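Local coordinates for carbonic anhydrase (PDB 6Y04), which probably catalyses the reversible hydration of carbon dioxide to hydrogencarbonate as a zinc-dependent beta-class carbonic anhydrase, at residues 28-33 against 54-59; 34-39 against 59-64. All blocks are in the same frame, centred on the assembly; numbering follows the deposited sequence.

Interaction 1 of 2, residues 28-33 against 54-59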
loop_
_atom_site.group_PDB
_atom_site.type_symbol
_atom_site.label_atom_id
_atom_site.label_comp_id
_atom_site.label_asym_id
_atom_site.label_seq_id
_atom_site.Cartn_x
_atom_site.Cartn_y
_atom_site.Cartn_z
ATOM N N PRO A 28 14.330 -4.059 -5.620
ATOM C CA PRO A 28 14.858 -3.336 -4.461
ATOM C C PRO A 28 16.285 -3.746 -4.100
ATOM O O PRO A 28 16.555 -4.921 -3.833
ATOM C CB PRO A 28 13.891 -3.685 -3.321
ATOM C CG PRO A 28 13.199 -4.958 -3.775
ATOM C CD PRO A 28 13.157 -4.882 -5.285
ATOM N N GLN A 29 17.174 -2.744 -4.048
ATOM C CA GLN A 29 18.607 -2.981 -3.985
ATOM C C GLN A 29 19.067 -3.370 -2.579
ATOM O O GLN A 29 20.210 -3.783 -2.403
ATOM C CB GLN A 29 19.374 -1.809 -4.611
ATOM C CG GLN A 29 19.170 -1.690 -6.122
ATOM C CD GLN A 29 19.608 -2.932 -6.863
ATOM O OE1 GLN A 29 20.796 -3.226 -6.978
ATOM N NE2 GLN A 29 18.642 -3.687 -7.363
ATOM N N ARG A 30 18.185 -3.259 -1.576
ATOM C CA ARG A 30 18.542 -3.711 -0.239
ATOM C C ARG A 30 17.766 -4.978 0.118
ATOM O O ARG A 30 17.901 -5.495 1.229
ATOM C CB ARG A 30 18.328 -2.601 0.790
ATOM C CG ARG A 30 19.433 -1.556 0.796
ATOM C CD ARG A 30 19.050 -0.394 1.679
ATOM N NE ARG A 30 18.871 -0.753 3.079
ATOM C CZ ARG A 30 18.424 0.082 4.011
ATOM N NH1 ARG A 30 18.121 1.335 3.707
ATOM N NH2 ARG A 30 18.291 -0.336 5.256
ATOM N N HIS A 31 16.956 -5.464 -0.834
ATOM C CA HIS A 31 16.277 -6.747 -0.745
ATOM C C HIS A 31 15.312 -6.766 0.437
ATOM O O HIS A 31 15.190 -7.781 1.123
ATOM C CB HIS A 31 17.284 -7.902 -0.664
ATOM C CG HIS A 31 18.410 -7.819 -1.639
ATOM N ND1 HIS A 31 18.236 -8.047 -2.996
ATOM C CD2 HIS A 31 19.717 -7.541 -1.456
ATOM C CE1 HIS A 31 19.387 -7.878 -3.612
ATOM N NE2 HIS A 31 20.317 -7.593 -2.684
ATOM N N ILE A 32 14.619 -5.643 0.662
ATOM C CA ILE A 32 13.721 -5.528 1.800
ATOM C C ILE A 32 12.350 -5.030 1.342
ATOM O O ILE A 32 12.231 -4.262 0.387
ATOM C CB ILE A 32 14.326 -4.650 2.916
ATOM C CG1 ILE A 32 14.595 -3.218 2.444
ATOM C CG2 ILE A 32 15.572 -5.303 3.502
ATOM C CD1 ILE A 32 15.041 -2.280 3.546
ATOM N N ALA A 33 11.315 -5.512 2.030
ATOM C CA ALA A 33 9.956 -5.040 1.845
ATOM C C ALA A 33 9.495 -4.354 3.130
ATOM O O ALA A 33 9.688 -4.895 4.222
ATOM C CB ALA A 33 9.060 -6.207 1.495
ATOM N N ARG A 54 14.864 5.748 -2.425
ATOM C CA ARG A 54 14.279 5.289 -3.676
ATOM C C ARG A 54 15.114 4.129 -4.223
ATOM O O ARG A 54 16.341 4.190 -4.198
ATOM C CB ARG A 54 14.249 6.454 -4.675
ATOM C CG ARG A 54 13.488 6.143 -5.954
ATOM C CD ARG A 54 13.659 7.170 -7.051
ATOM N NE ARG A 54 12.947 6.681 -8.224
ATOM C CZ ARG A 54 13.192 7.044 -9.481
ATOM N NH1 ARG A 54 14.143 7.924 -9.746
ATOM N NH2 ARG A 54 12.478 6.523 -10.464
ATOM N N GLY A 55 14.442 3.068 -4.688
ATOM C CA GLY A 55 15.123 1.980 -5.373
ATOM C C GLY A 55 15.692 0.911 -4.438
ATOM O O GLY A 55 16.260 -0.071 -4.905
ATOM N N GLU A 56 15.483 1.071 -3.126
ATOM C CA GLU A 56 16.101 0.202 -2.129
ATOM C C GLU A 56 15.123 -0.849 -1.600
ATOM O O GLU A 56 15.541 -1.939 -1.232
ATOM C CB GLU A 56 16.657 1.018 -0.960
ATOM C CG GLU A 56 17.817 1.920 -1.324
ATOM C CD GLU A 56 18.505 2.525 -0.112
ATOM O OE1 GLU A 56 17.833 2.729 0.939
ATOM O OE2 GLU A 56 19.717 2.777 -0.207
ATOM N N ALA A 57 13.827 -0.520 -1.538
ATOM C CA ALA A 57 12.826 -1.393 -0.942
ATOM C C ALA A 57 11.531 -1.337 -1.744
ATOM O O ALA A 57 11.266 -0.362 -2.434
ATOM C CB ALA A 57 12.567 -0.979 0.486
ATOM N N THR A 58 10.713 -2.386 -1.633
ATOM C CA THR A 58 9.304 -2.265 -1.974
ATOM C C THR A 58 8.568 -1.763 -0.736
ATOM O O THR A 58 8.927 -2.118 0.391
ATOM C CB THR A 58 8.720 -3.590 -2.490
ATOM O OG1 THR A 58 8.997 -4.603 -1.525
ATOM C CG2 THR A 58 9.275 -3.997 -3.837
ATOM N N VAL A 59 7.547 -0.927 -0.967
ATOM C CA VAL A 59 6.723 -0.389 0.100
ATOM C C VAL A 59 5.265 -0.725 -0.201
ATOM O O VAL A 59 4.760 -0.397 -1.270
ATOM C CB VAL A 59 6.942 1.129 0.289
ATOM C CG1 VAL A 59 6.065 1.695 1.401
ATOM C CG2 VAL A 59 8.410 1.468 0.528
#
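Glu56 meets the turn at Pro28 to His31 with both its backbone and its side chain. Its carbonyl O accepts the amide of Arg30 at 3.0 Å from N to O, in the carbonyl plane on a lone pair, while the neighbouring carbonyl of Gly55 takes the amide of Gln29 in the same way. These two consecutive N-H groups belong to a type I beta turn, closed by His31 N bonding back to Pro28 O. Beyond the backbone, the Arg30 chain bends at chi3 (63°), laying CD 3.5 Å from CD of Glu56 and bringing NH1 within 3.1 Å of Glu56 OE1. This salt bridge lies in the guanidinium plane but meets the carboxylate from above, the two planes standing almost perpendicular at 89°. Each partner is held again: Glu56 OE1 by the amide of Lys53, Arg30 NE by Gln3 of the second subunit.

Pro28 CB packs on Glu56 O at 3.2 Å and on Ala57 CA. Farther along, Thr58 N reaches Ile32 O at 3.1 Å, its CG2 lies 4.0 Å from CG of Pro28, and its OG1, hydrogen-bonded to Ser82, sits 3.4 Å from CB of Ala33. On the other face of the sheet, Ile32 CG1 rests on Ala57 CB. The contact covers the early part of strands 32-36 and 57-61, the parallel pair of a beta-alpha-beta unit in the carbonic anhydrase sheet.

Interaction 2 of 2, residues 34-39 against 59-64; sequences IVTCMD and VIKAAG. With ZN (zinc ion), chain C.
The sulfur of Cys37 takes the amide of Gly64, N to SG 3.3 Å and nearly straight at 170°; with SG anti to the backbone N (chi1 -174°) it also reaches the zinc ion, 2.3 Å away. The Asp39 amide adds a weak bond, and the two N-H donors and the metal together fix the position of the sulfur. His96 and Cys99 complete the protein ligands, and water 2 takes the remaining position, 2.0 Å from the metal. Asp39 OD2 stays 4.2 Å from the zinc ion, not bound to it, receives a weak bond from that water and forms a salt bridge with Arg41.

Lys61 runs out as an extended chain beside Thr36, the two side chains pointing the same way with CG of Lys61 3.9 Å from CG2 of Thr36. Its CD passes close to the carbonyl O of Cys37, and its NZ donates to water 1, which in turn donates to the carbonyl oxygens of Cys37 and Asp39. Through one water the lysine thus reaches the loop carrying Cys37 and Asp39. Thr36 OG1 bonds instead to Met94 O on the neighbouring strand. Met38, extended beyond CG, lays SD 3.7 Å from CB of Ala63, with CE alongside.

Earlier along the strands the backbones pair in parallel: Ile60 N bonds to Ile34 O, Thr36 N to Ile60 O and Ala62 N to Thr36 O. On the face toward helix 74-85, Val35 CG2 meets CD1 of Ile60, and both residues pack on Leu79. A zinc ion held by Cys37, His96 and Cys99, with a water as fourth ligand and Asp39 paired to Arg41, matches the open form of the beta-class carbonic anhydrase active site.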
loop_
_atom_site.group_PDB
_atom_site.type_symbol
_atom_site.label_atom_id
_atom_site.label_comp_id
_atom_site.label_asym_id
_atom_site.label_seq_id
_atom_site.Cartn_x
_atom_site.Cartn_y
_atom_site.Cartn_z
ATOM N N ILE A 34 8.885 -3.168 2.985
ATOM C CA ILE A 34 8.243 -2.460 4.085
ATOM C C ILE A 34 6.728 -2.545 3.910
ATOM O O ILE A 34 6.218 -2.207 2.843
ATOM C CB ILE A 34 8.695 -0.986 4.157
ATOM C CG1 ILE A 34 10.209 -0.806 3.983
ATOM C CG2 ILE A 34 8.172 -0.310 5.416
ATOM C CD1 ILE A 34 11.071 -1.383 5.096
ATOM N N VAL A 35 6.025 -2.978 4.971
ATOM C CA VAL A 35 4.570 -2.889 5.037
ATOM C C VAL A 35 4.188 -1.831 6.069
ATOM O O VAL A 35 4.535 -1.952 7.241
ATOM C CB VAL A 35 3.906 -4.252 5.340
ATOM C CG1 VAL A 35 2.387 -4.143 5.413
ATOM C CG2 VAL A 35 4.315 -5.324 4.331
ATOM N N THR A 36 3.472 -0.794 5.632
ATOM C CA THR A 36 3.111 0.267 6.559
ATOM C C THR A 36 1.698 0.764 6.261
ATOM O O THR A 36 0.996 0.183 5.434
ATOM C CB THR A 36 4.215 1.332 6.661
ATOM O OG1 THR A 36 4.003 2.055 7.873
ATOM C CG2 THR A 36 4.262 2.278 5.478
ATOM N N CYS A 37 1.297 1.829 6.965
ATOM C CA CYS A 37 -0.069 2.321 6.921
ATOM C C CYS A 37 -0.221 3.383 5.832
ATOM O O CYS A 37 0.751 4.002 5.400
ATOM C CB CYS A 37 -0.488 2.906 8.263
ATOM S SG CYS A 37 -2.241 3.367 8.277
ATOM N N MET A 38 -1.467 3.601 5.406
ATOM C CA MET A 38 -1.751 4.571 4.361
ATOM C C MET A 38 -1.763 5.992 4.933
ATOM O O MET A 38 -1.952 6.945 4.184
ATOM C CB MET A 38 -3.108 4.278 3.715
ATOM C CG MET A 38 -4.269 4.577 4.633
ATOM S SD MET A 38 -5.870 4.248 3.886
ATOM C CE MET A 38 -6.962 4.989 5.101
ATOM N N ASP A 39 -1.554 6.118 6.251
ATOM C CA ASP A 39 -1.722 7.363 6.992
ATOM C C ASP A 39 -1.055 8.528 6.263
ATOM O O ASP A 39 0.094 8.431 5.827
ATOM C CB ASP A 39 -1.252 7.218 8.446
ATOM C CG ASP A 39 -1.680 8.356 9.364
ATOM O OD1 ASP A 39 -1.155 9.470 9.202
ATOM O OD2 ASP A 39 -2.547 8.122 10.236
ATOM N N VAL A 59 7.547 -0.927 -0.967
ATOM C CA VAL A 59 6.723 -0.389 0.100
ATOM C C VAL A 59 5.265 -0.725 -0.201
ATOM O O VAL A 59 4.760 -0.397 -1.270
ATOM C CB VAL A 59 6.942 1.129 0.289
ATOM C CG1 VAL A 59 6.065 1.695 1.401
ATOM C CG2 VAL A 59 8.410 1.468 0.528
ATOM N N ILE A 60 4.613 -1.390 0.762
ATOM C CA ILE A 60 3.242 -1.867 0.660
ATOM C C ILE A 60 2.464 -1.119 1.736
ATOM O O ILE A 60 2.913 -1.079 2.874
ATOM C CB ILE A 60 3.224 -3.396 0.891
ATOM C CG1 ILE A 60 4.088 -4.125 -0.144
ATOM C CG2 ILE A 60 1.807 -3.950 0.946
ATOM C CD1 ILE A 60 4.820 -5.341 0.378
ATOM N N LYS A 61 1.337 -0.493 1.374
ATOM C CA LYS A 61 0.585 0.301 2.334
ATOM C C LYS A 61 -0.911 0.011 2.251
ATOM O O LYS A 61 -1.504 0.052 1.177
ATOM C CB LYS A 61 0.752 1.801 2.084
ATOM C CG LYS A 61 2.152 2.387 2.217
ATOM C CD LYS A 61 2.055 3.890 2.272
ATOM C CE LYS A 61 3.372 4.608 2.124
ATOM N NZ LYS A 61 3.138 6.070 2.091
ATOM N N ALA A 62 -1.522 -0.206 3.420
ATOM C CA ALA A 62 -2.962 -0.317 3.575
ATOM C C ALA A 62 -3.351 0.275 4.924
ATOM O O ALA A 62 -2.519 0.361 5.821
ATOM C CB ALA A 62 -3.386 -1.767 3.477
ATOM N N ALA A 63 -4.629 0.640 5.066
ATOM C CA ALA A 63 -5.154 1.141 6.326
ATOM C C ALA A 63 -4.872 0.139 7.441
ATOM O O ALA A 63 -5.459 -0.937 7.470
ATOM C CB ALA A 63 -6.633 1.415 6.188
ATOM N N GLY A 64 -3.947 0.491 8.342
ATOM C CA GLY A 64 -3.674 -0.312 9.522
ATOM C C GLY A 64 -2.620 -1.397 9.297
ATOM O O GLY A 64 -2.309 -2.148 10.220
HETATM ZN ZN ZN C . -2.874 3.960 10.449
HETATM O O HOH W 1 1.185 6.489 4.139
HETATM O O HOH W 2 -4.378 5.233 10.119
#

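How the interactions relate
Interactions 1 and 2 are successive lengths of one strand pair, 32-36 beside 57-61, sharing Val59 and joined by a probable hydrogen bond from Ile34 N to Thr58 O. Both are largely buried and both touch the second subunit, but their places differ. Interaction 1 lies toward the edge of the chain, about 14 Å from its centre, where a turn and a salt bridge open the pair and some residues are still partly exposed. Interaction 2 sits at the chain's centre with every touching residue buried; there regular strand pairing gives way to a cysteine sulfur on a zinc ion, and to bound water. The chemistry thus passes from a turn with one ion pair in interaction 1 to metal binding in interaction 2.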